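Local coordinates for fructuronate-tagaturonate epimerase UxaE from Cohnella laeviribosi in complex with 1 glycerol (Cohnella laeviribosi, PDB 6IL9), which interconverts D-fructuronate and D-tagaturonate as an epimerase built on a TIM barrel, probably with the help of its bound zinc ion, at residues A[160-165]-A[177-182]; A[249-254]-A[268-273]; A[296-301]-A[336-341]. One frame throughout, in Å; residues are numbered along the deposited sequence.

Contact 1: residues A[160-165]-A[177-182]; sequences DHLKKE and TMLTLD. With ZN (zinc ion), chain C.
Leu162 and Leu181 form a parallel beta bridge, their CA atoms 5.1 Å apart, just after strand 156-162 turns a corner at His161. Leu162 is gripped at both of its backbone polar atoms, N donating to Thr180 O at 2.9 Å and O accepting from Asp182 N at 2.8 Å. On the side of Leu162 and Leu181, Leu162 CD1 meets Leu179 CD2 at 3.7 Å, an apolar contact continued by helix 165-173, where Ile168 touches both Leu179 and Leu181.

Around the corner, Thr180 lies alongside Asp160, both pointing the same way. Its CG2 methyl rests 3.5 Å from His161 N, a buried amide without an acceptor in the model. The polar ends of this pair have other partners: Thr180 OG1 bonds to Asp158, Lys366 reaches Thr180 OG1 and forms a salt bridge with Asp160 OD1, and Asp160 OD2 binds a glycerol, probably from the crystallisation liquor.

The imidazole of His161 has a partner at each nitrogen. A chi1 of -170° swings the Asp182 carboxylate away from its own backbone N and to the ring, and OD2 accepts the bond from His161 ND1 at 2.7 Å. The ND1 donor comes from above the carboxylate plane, 49° out of it, and the two flat groups are turned 54° against each other. Lys163 runs beside Asp182 with CE 3.3 Å from OD2, although NZ stays beyond salt-bridge range. Asp182 OD1 is taken up by Ser184 OG.

Across the ring from ND1, His161 NE2 binds zinc at 2.4 Å, in a site completed by Asp273, His343 and a water. Asp182 is thus a second-shell carboxylate: by engaging ND1 it limits rotation of the imidazole, keeps NE2 aimed at the metal, and may make the ring a stronger donor.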
loop_
_atom_site.group_PDB
_atom_site.type_symbol
_atom_site.label_atom_id
_atom_site.label_comp_id
_atom_site.label_asym_id
_atom_site.label_seq_id
_atom_site.Cartn_x
_atom_site.Cartn_y
_atom_site.Cartn_z
ATOM N N ASP A 160 5.564 3.181 3.139
ATOM C CA ASP A 160 4.998 3.876 1.996
ATOM C C ASP A 160 5.068 5.382 2.204
ATOM O O ASP A 160 4.867 5.871 3.317
ATOM C CB ASP A 160 3.548 3.423 1.804
ATOM C CG ASP A 160 2.905 4.005 0.570
ATOM O OD1 ASP A 160 3.630 4.362 -0.383
ATOM O OD2 ASP A 160 1.662 4.116 0.562
ATOM N N HIS A 161 5.375 6.112 1.129
ATOM C CA HIS A 161 5.337 7.577 1.126
ATOM C C HIS A 161 6.194 8.188 2.229
ATOM O O HIS A 161 5.770 9.121 2.917
ATOM C CB HIS A 161 3.909 8.088 1.271
ATOM C CG HIS A 161 3.209 8.289 -0.026
ATOM N ND1 HIS A 161 3.576 9.272 -0.919
ATOM C CD2 HIS A 161 2.156 7.645 -0.576
ATOM C CE1 HIS A 161 2.788 9.212 -1.976
ATOM N NE2 HIS A 161 1.908 8.245 -1.785
ATOM N N LEU A 162 7.412 7.671 2.383
ATOM C CA LEU A 162 8.343 8.231 3.360
ATOM C C LEU A 162 8.999 9.497 2.818
ATOM O O LEU A 162 9.391 9.569 1.649
ATOM C CB LEU A 162 9.419 7.213 3.727
ATOM C CG LEU A 162 9.002 5.817 4.204
ATOM C CD1 LEU A 162 10.232 4.949 4.372
ATOM C CD2 LEU A 162 8.208 5.871 5.495
ATOM N N LYS A 163 9.126 10.500 3.688
ATOM C CA LYS A 163 9.689 11.803 3.352
ATOM C C LYS A 163 10.805 12.219 4.295
ATOM O O LYS A 163 11.762 12.863 3.862
ATOM C CB LYS A 163 8.589 12.893 3.381
ATOM C CG LYS A 163 7.481 12.717 2.350
ATOM C CD LYS A 163 6.425 13.821 2.480
ATOM C CE LYS A 163 5.060 13.349 1.967
ATOM N NZ LYS A 163 3.933 13.709 2.884
ATOM N N LYS A 164 10.698 11.877 5.572
ATOM C CA LYS A 164 11.620 12.365 6.587
ATOM C C LYS A 164 12.617 11.275 6.944
ATOM O O LYS A 164 12.259 10.096 7.028
ATOM C CB LYS A 164 10.858 12.812 7.837
ATOM C CG LYS A 164 9.844 13.898 7.583
ATOM C CD LYS A 164 9.463 14.605 8.878
ATOM C CE LYS A 164 8.900 15.997 8.611
ATOM N NZ LYS A 164 9.739 16.791 7.664
ATOM N N GLU A 165 13.872 11.679 7.169
ATOM C CA GLU A 165 14.927 10.706 7.441
ATOM C C GLU A 165 14.622 9.882 8.684
ATOM O O GLU A 165 14.948 8.690 8.737
ATOM C CB GLU A 165 16.272 11.420 7.591
ATOM C CG GLU A 165 16.740 12.101 6.331
ATOM C CD GLU A 165 18.154 12.637 6.449
ATOM O OE1 GLU A 165 18.400 13.753 5.947
ATOM O OE2 GLU A 165 19.012 11.948 7.035
ATOM N N THR A 177 10.968 -4.114 4.222
ATOM C CA THR A 177 11.770 -4.651 3.132
ATOM C C THR A 177 11.620 -3.847 1.857
ATOM O O THR A 177 12.395 -4.048 0.914
ATOM C CB THR A 177 11.391 -6.112 2.869
ATOM O OG1 THR A 177 9.972 -6.218 2.673
ATOM C CG2 THR A 177 11.794 -6.965 4.051
ATOM N N MET A 178 10.653 -2.946 1.816
ATOM C CA MET A 178 10.423 -2.043 0.706
ATOM C C MET A 178 10.360 -0.644 1.287
ATOM O O MET A 178 9.699 -0.432 2.306
ATOM C CB MET A 178 9.120 -2.413 -0.017
ATOM C CG MET A 178 8.723 -1.499 -1.154
ATOM S SD MET A 178 7.361 -2.184 -2.149
ATOM C CE MET A 178 7.144 -0.798 -3.266
ATOM N N LEU A 179 11.083 0.296 0.690
ATOM C CA LEU A 179 11.084 1.678 1.159
ATOM C C LEU A 179 10.672 2.584 0.012
ATOM O O LEU A 179 11.352 2.632 -1.016
ATOM C CB LEU A 179 12.462 2.083 1.700
ATOM C CG LEU A 179 12.827 1.622 3.106
ATOM C CD1 LEU A 179 13.894 2.530 3.702
ATOM C CD2 LEU A 179 11.614 1.591 3.997
ATOM N N THR A 180 9.558 3.296 0.184
ATOM C CA THR A 180 9.037 4.206 -0.826
ATOM C C THR A 180 9.451 5.628 -0.480
ATOM O O THR A 180 9.023 6.164 0.544
ATOM C CB THR A 180 7.510 4.110 -0.901
ATOM O OG1 THR A 180 7.151 2.783 -1.310
ATOM C CG2 THR A 180 6.939 5.125 -1.882
ATOM N N LEU A 181 10.265 6.236 -1.332
ATOM C CA LEU A 181 10.743 7.602 -1.114
ATOM C C LEU A 181 9.854 8.572 -1.878
ATOM O O LEU A 181 9.907 8.644 -3.113
ATOM C CB LEU A 181 12.201 7.762 -1.547
ATOM C CG LEU A 181 12.796 9.130 -1.178
ATOM C CD1 LEU A 181 12.844 9.259 0.332
ATOM C CD2 LEU A 181 14.194 9.293 -1.774
ATOM N N ASP A 182 9.055 9.331 -1.137
ATOM C CA ASP A 182 8.250 10.405 -1.697
ATOM C C ASP A 182 9.156 11.594 -1.982
ATOM O O ASP A 182 9.694 12.207 -1.050
ATOM C CB ASP A 182 7.140 10.756 -0.707
ATOM C CG ASP A 182 6.093 11.687 -1.288
ATOM O OD1 ASP A 182 6.411 12.462 -2.218
ATOM O OD2 ASP A 182 4.936 11.631 -0.803
HETATM ZN ZN ZN C . 1.606 7.578 -4.040
HETATM O O HOH W 1 -0.632 7.487 -3.516
#

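Contact 2: residues A[249-254]-A[268-273]; sequences QFMIYI and FEISID. With ZN (zinc ion), chain C.
Met251 and Ile270 are brought together by their first torsions: Met251 CG stands anti to the carbonyl carbon (chi1 -64°) and the chain runs extended beyond it, while at Ile270 a chi1 of -67° sets CG1 beside the backbone N, leaving CG2 anti to it and facing the helix. The Met251 side chain crosses Ile270 at about a right angle, with Met251 CE 3.7 Å and SD 3.8 Å from Ile270 CG2. The same CE reaches on to Ile272 CG2 at 4.2 Å. One helical turn later, Ile254 CG2 approaches Phe268 CE1 obliquely at 4.2 Å, and Phe268 CZ lies near the carbonyl O of Met251. No hydrogen bond spans the interface; the side chains meet by apolar packing alone.

Beside this packing, Ser271 OG donates to Asp273 OD1 at 2.7 Å, which steadies the carboxylate whose OD2 binds zinc at 2.4 Å.

This is the helix-on-strand packing of a TIM barrel: segment 249-254 of the helix runs nearly antiparallel to strand residues 268-271 (160°), their axes 10.7 Å apart at closest approach. Helix 281-293 closes the flank, its Leu291 touching both Met251 and Ile270, and strands 178-182 and 300-302 adjoin strand 267-271.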
loop_
_atom_site.group_PDB
_atom_site.type_symbol
_atom_site.label_atom_id
_atom_site.label_comp_id
_atom_site.label_asym_id
_atom_site.label_seq_id
_atom_site.Cartn_x
_atom_site.Cartn_y
_atom_site.Cartn_z
ATOM N N GLN A 249 18.983 14.636 -6.672
ATOM C CA GLN A 249 20.008 14.707 -5.636
ATOM C C GLN A 249 19.512 14.092 -4.340
ATOM O O GLN A 249 20.276 13.436 -3.622
ATOM C CB GLN A 249 20.424 16.159 -5.415
ATOM C CG GLN A 249 21.119 16.762 -6.596
ATOM C CD GLN A 249 22.390 16.028 -6.938
ATOM O OE1 GLN A 249 22.570 15.559 -8.067
ATOM N NE2 GLN A 249 23.284 15.910 -5.959
ATOM N N PHE A 250 18.228 14.289 -4.039
ATOM C CA PHE A 250 17.631 13.746 -2.825
ATOM C C PHE A 250 17.534 12.227 -2.900
ATOM O O PHE A 250 17.802 11.537 -1.911
ATOM C CB PHE A 250 16.252 14.382 -2.612
ATOM C CG PHE A 250 15.526 13.894 -1.384
ATOM C CD1 PHE A 250 16.066 14.074 -0.115
ATOM C CD2 PHE A 250 14.286 13.283 -1.501
ATOM C CE1 PHE A 250 15.392 13.633 1.015
ATOM C CE2 PHE A 250 13.604 12.835 -0.377
ATOM C CZ PHE A 250 14.161 13.004 0.883
ATOM N N MET A 251 17.155 11.696 -4.067
ATOM C CA MET A 251 17.150 10.251 -4.275
ATOM C C MET A 251 18.526 9.653 -4.000
ATOM O O MET A 251 18.658 8.660 -3.273
ATOM C CB MET A 251 16.712 9.931 -5.714
ATOM C CG MET A 251 15.287 10.331 -6.098
ATOM S SD MET A 251 14.992 10.397 -7.909
ATOM C CE MET A 251 13.535 11.436 -7.917
ATOM N N ILE A 252 19.565 10.244 -4.592
ATOM C CA ILE A 252 20.914 9.711 -4.440
ATOM C C ILE A 252 21.348 9.775 -2.981
ATOM O O ILE A 252 21.939 8.827 -2.454
ATOM C CB ILE A 252 21.892 10.475 -5.348
ATOM C CG1 ILE A 252 21.541 10.227 -6.816
ATOM C CG2 ILE A 252 23.329 10.051 -5.057
ATOM C CD1 ILE A 252 22.028 11.323 -7.755
ATOM N N TYR A 253 21.067 10.897 -2.317
ATOM C CA TYR A 253 21.479 11.095 -0.929
ATOM C C TYR A 253 20.862 10.042 -0.016
ATOM O O TYR A 253 21.546 9.452 0.831
ATOM C CB TYR A 253 21.078 12.503 -0.489
ATOM C CG TYR A 253 21.055 12.751 1.007
ATOM C CD1 TYR A 253 22.236 12.962 1.716
ATOM C CD2 TYR A 253 19.847 12.815 1.701
ATOM C CE1 TYR A 253 22.213 13.217 3.084
ATOM C CE2 TYR A 253 19.815 13.061 3.071
ATOM C CZ TYR A 253 21.002 13.257 3.754
ATOM O OH TYR A 253 20.979 13.506 5.110
ATOM N N ILE A 254 19.566 9.789 -0.184
ATOM C CA ILE A 254 18.888 8.778 0.628
ATOM C C ILE A 254 19.420 7.388 0.302
ATOM O O ILE A 254 19.675 6.573 1.202
ATOM C CB ILE A 254 17.364 8.867 0.416
ATOM C CG1 ILE A 254 16.803 10.187 0.974
ATOM C CG2 ILE A 254 16.667 7.663 1.024
ATOM C CD1 ILE A 254 17.079 10.418 2.459
ATOM N N PHE A 268 13.855 -0.479 -3.162
ATOM C CA PHE A 268 13.812 0.977 -3.072
ATOM C C PHE A 268 12.895 1.493 -4.169
ATOM O O PHE A 268 13.207 1.353 -5.353
ATOM C CB PHE A 268 15.238 1.511 -3.221
ATOM C CG PHE A 268 15.385 3.002 -3.067
ATOM C CD1 PHE A 268 14.796 3.682 -2.015
ATOM C CD2 PHE A 268 16.187 3.711 -3.966
ATOM C CE1 PHE A 268 14.971 5.067 -1.873
ATOM C CE2 PHE A 268 16.373 5.091 -3.831
ATOM C CZ PHE A 268 15.761 5.767 -2.782
ATOM N N GLU A 269 11.748 2.070 -3.785
ATOM C CA GLU A 269 10.816 2.652 -4.743
ATOM C C GLU A 269 10.957 4.163 -4.726
ATOM O O GLU A 269 10.988 4.772 -3.654
ATOM C CB GLU A 269 9.363 2.274 -4.427
ATOM C CG GLU A 269 8.380 3.099 -5.255
ATOM C CD GLU A 269 6.970 2.547 -5.260
ATOM O OE1 GLU A 269 6.095 3.181 -4.636
ATOM O OE2 GLU A 269 6.725 1.500 -5.904
ATOM N N ILE A 270 11.057 4.765 -5.904
ATOM C CA ILE A 270 11.096 6.216 -6.025
ATOM C C ILE A 270 9.710 6.679 -6.448
ATOM O O ILE A 270 9.180 6.235 -7.472
ATOM C CB ILE A 270 12.177 6.668 -7.014
ATOM C CG1 ILE A 270 13.552 6.340 -6.427
ATOM C CG2 ILE A 270 12.044 8.165 -7.275
ATOM C CD1 ILE A 270 14.623 6.175 -7.458
ATOM N N SER A 271 9.117 7.566 -5.657
ATOM C CA SER A 271 7.743 8.001 -5.876
ATOM C C SER A 271 7.739 9.477 -6.235
ATOM O O SER A 271 8.258 10.312 -5.485
ATOM C CB SER A 271 6.886 7.712 -4.642
ATOM O OG SER A 271 5.793 8.608 -4.532
ATOM N N ILE A 272 7.182 9.791 -7.401
ATOM C CA ILE A 272 6.944 11.173 -7.793
ATOM C C ILE A 272 5.523 11.261 -8.340
ATOM O O ILE A 272 5.244 12.050 -9.248
ATOM C CB ILE A 272 7.989 11.657 -8.818
ATOM C CG1 ILE A 272 8.070 10.703 -10.012
ATOM C CG2 ILE A 272 9.365 11.797 -8.165
ATOM C CD1 ILE A 272 9.085 11.097 -11.034
ATOM N N ASP A 273 4.613 10.453 -7.779
ATOM C CA ASP A 273 3.255 10.356 -8.303
ATOM C C ASP A 273 2.306 11.383 -7.706
ATOM O O ASP A 273 1.209 11.569 -8.243
ATOM C CB ASP A 273 2.684 8.954 -8.073
ATOM C CG ASP A 273 2.514 8.632 -6.617
ATOM O OD1 ASP A 273 3.523 8.282 -5.962
ATOM O OD2 ASP A 273 1.369 8.726 -6.129
HETATM ZN ZN ZN C . 1.606 7.578 -4.040
HETATM O O HOH W 1 -0.632 7.487 -3.516
#

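Contact 3: residues A[296-301]-A[336-341]; sequences VDIFSM and FGYKLS
Tyr338 packs against Ile298 and Met301 where two neighbouring parallel strands of the TIM barrel, the ends of a beta-alpha-beta crossover through helix 319-336, come together. Its CB sits close to the backbone, 3.4 Å from Ile298 O, and also touches Ile298 CG2 at 3.7 Å. With CG placed between the backbone N and the carbonyl carbon (chi1 56°), the ring runs alongside Ile298, whose CG2 methyl lies obliquely near CG and CD2. Further along the same side of the ring, CE1 meets Met301 CB at 3.6 Å. Met301 then bends at both chi2 and chi3, bringing CE round to the end of the ring, where it lies 3.8 Å from Tyr338 OH. The hydroxyl itself is hydrogen-bonded to His284.

Three backbone bonds hold the strands in register: Lys339 N to Phe299 O at 3.0 Å, Met301 N to Lys339 O at 3.0 Å, and Ser341 N to Met301 O at 2.9 Å. Away from Tyr338, the end of the Lys339 chain crosses the Phe299 ring obliquely, NZ lying 3.6 Å from CZ, and the ammonium is fixed by bonds to Thr93 OG1 and to the carbonyls of Ser91 and Phe363. Ser300 and Ser341 point into the barrel, where both of their OG atoms bond to OE2 of the buried Glu269.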
loop_
_atom_site.group_PDB
_atom_site.type_symbol
_atom_site.label_atom_id
_atom_site.label_comp_id
_atom_site.label_asym_id
_atom_site.label_seq_id
_atom_site.Cartn_x
_atom_site.Cartn_y
_atom_site.Cartn_z
ATOM N N VAL A 296 22.623 3.852 -8.293
ATOM C CA VAL A 296 21.459 3.675 -7.428
ATOM C C VAL A 296 20.713 2.416 -7.857
ATOM O O VAL A 296 20.487 2.195 -9.053
ATOM C CB VAL A 296 20.547 4.910 -7.484
ATOM C CG1 VAL A 296 19.244 4.639 -6.730
ATOM C CG2 VAL A 296 21.273 6.139 -6.905
ATOM N N ASP A 297 20.326 1.589 -6.877
ATOM C CA ASP A 297 19.642 0.317 -7.118
ATOM C C ASP A 297 18.145 0.544 -6.925
ATOM O O ASP A 297 17.678 0.692 -5.797
ATOM C CB ASP A 297 20.162 -0.756 -6.161
ATOM C CG ASP A 297 19.550 -2.125 -6.403
ATOM O OD1 ASP A 297 18.933 -2.348 -7.464
ATOM O OD2 ASP A 297 19.704 -2.997 -5.517
ATOM N N ILE A 298 17.406 0.586 -8.026
ATOM C CA ILE A 298 15.993 0.962 -8.012
ATOM C C ILE A 298 15.146 -0.294 -8.157
ATOM O O ILE A 298 15.364 -1.086 -9.078
ATOM C CB ILE A 298 15.689 1.955 -9.148
ATOM C CG1 ILE A 298 16.660 3.147 -9.078
ATOM C CG2 ILE A 298 14.229 2.383 -9.115
ATOM C CD1 ILE A 298 16.569 4.090 -10.278
ATOM N N PHE A 299 14.155 -0.462 -7.267
ATOM C CA PHE A 299 13.154 -1.516 -7.419
ATOM C C PHE A 299 12.050 -1.063 -8.361
ATOM O O PHE A 299 11.676 -1.784 -9.297
ATOM C CB PHE A 299 12.594 -1.891 -6.034
ATOM C CG PHE A 299 11.309 -2.699 -6.049
ATOM C CD1 PHE A 299 11.338 -4.087 -6.142
ATOM C CD2 PHE A 299 10.077 -2.067 -5.879
ATOM C CE1 PHE A 299 10.147 -4.828 -6.101
ATOM C CE2 PHE A 299 8.898 -2.793 -5.859
ATOM C CZ PHE A 299 8.931 -4.174 -5.965
ATOM N N SER A 300 11.556 0.159 -8.162
ATOM C CA SER A 300 10.441 0.642 -8.961
ATOM C C SER A 300 10.452 2.161 -8.999
ATOM O O SER A 300 11.065 2.823 -8.154
ATOM C CB SER A 300 9.105 0.124 -8.409
ATOM O OG SER A 300 8.890 0.663 -7.118
ATOM N N MET A 301 9.779 2.696 -10.014
ATOM C CA MET A 301 9.574 4.126 -10.193
ATOM C C MET A 301 8.081 4.360 -10.321
ATOM O O MET A 301 7.416 3.680 -11.106
ATOM C CB MET A 301 10.289 4.631 -11.447
ATOM C CG MET A 301 10.108 6.105 -11.719
ATOM S SD MET A 301 11.481 7.038 -11.013
ATOM C CE MET A 301 12.886 6.201 -11.859
ATOM N N PHE A 336 16.300 0.158 -18.042
ATOM C CA PHE A 336 17.124 0.351 -16.857
ATOM C C PHE A 336 16.940 -0.737 -15.803
ATOM O O PHE A 336 17.750 -0.806 -14.865
ATOM C CB PHE A 336 16.835 1.726 -16.240
ATOM C CG PHE A 336 17.321 2.871 -17.081
ATOM C CD1 PHE A 336 18.674 3.040 -17.316
ATOM C CD2 PHE A 336 16.429 3.762 -17.655
ATOM C CE1 PHE A 336 19.141 4.090 -18.109
ATOM C CE2 PHE A 336 16.880 4.809 -18.440
ATOM C CZ PHE A 336 18.244 4.972 -18.671
ATOM N N GLY A 337 15.892 -1.563 -15.909
ATOM C CA GLY A 337 15.764 -2.775 -15.125
ATOM C C GLY A 337 14.748 -2.724 -13.994
ATOM O O GLY A 337 14.395 -3.782 -13.462
ATOM N N TYR A 338 14.305 -1.537 -13.576
ATOM C CA TYR A 338 13.331 -1.451 -12.498
ATOM C C TYR A 338 11.928 -1.618 -13.077
ATOM O O TYR A 338 11.744 -1.735 -14.292
ATOM C CB TYR A 338 13.484 -0.119 -11.748
ATOM C CG TYR A 338 13.372 1.081 -12.653
ATOM C CD1 TYR A 338 12.126 1.595 -13.016
ATOM C CD2 TYR A 338 14.515 1.708 -13.150
ATOM C CE1 TYR A 338 12.029 2.680 -13.865
ATOM C CE2 TYR A 338 14.422 2.801 -13.981
ATOM C CZ TYR A 338 13.174 3.274 -14.339
ATOM O OH TYR A 338 13.097 4.358 -15.178
ATOM N N LYS A 339 10.918 -1.639 -12.200
ATOM C CA LYS A 339 9.525 -1.816 -12.599
ATOM C C LYS A 339 8.765 -0.503 -12.490
ATOM O O LYS A 339 9.068 0.334 -11.640
ATOM C CB LYS A 339 8.815 -2.846 -11.708
ATOM C CG LYS A 339 9.584 -4.123 -11.463
ATOM C CD LYS A 339 8.682 -5.167 -10.833
ATOM C CE LYS A 339 8.192 -4.766 -9.457
ATOM N NZ LYS A 339 7.523 -5.935 -8.767
ATOM N N LEU A 340 7.727 -0.357 -13.314
ATOM C CA LEU A 340 6.764 0.715 -13.092
ATOM C C LEU A 340 5.900 0.405 -11.881
ATOM O O LEU A 340 5.480 -0.739 -11.669
ATOM C CB LEU A 340 5.865 0.891 -14.314
ATOM C CG LEU A 340 6.508 1.430 -15.579
ATOM C CD1 LEU A 340 5.411 1.587 -16.637
ATOM C CD2 LEU A 340 7.203 2.747 -15.306
ATOM N N SER A 341 5.625 1.441 -11.092
ATOM C CA SER A 341 4.761 1.342 -9.921
ATOM C C SER A 341 3.532 2.214 -10.124
ATOM O O SER A 341 3.655 3.392 -10.477
ATOM C CB SER A 341 5.513 1.775 -8.665
ATOM O OG SER A 341 4.697 1.583 -7.529
#

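Overall arrangement
From the N terminus the three contacts follow one another in series, none nested in or crossing another. Contact 1 closes the crossover from strand 156-162 through helix 165-173 to the next strand, 178-182. Contact 2 follows a long excursion and lays helix 234-259 against strand 267-271, closing the connection between them. Contact 3 closes the crossover between strands 300-302 and 339-342. Side by side in the barrel, strands 178-182 and 267-271 join contacts 1 and 2 through Leu181 N and Glu269 O, while 267-271 and 300-302 join contacts 2 and 3. Zinc ties contact 1 to contact 2, and Glu165 bonds to Tyr253 on the outer layer.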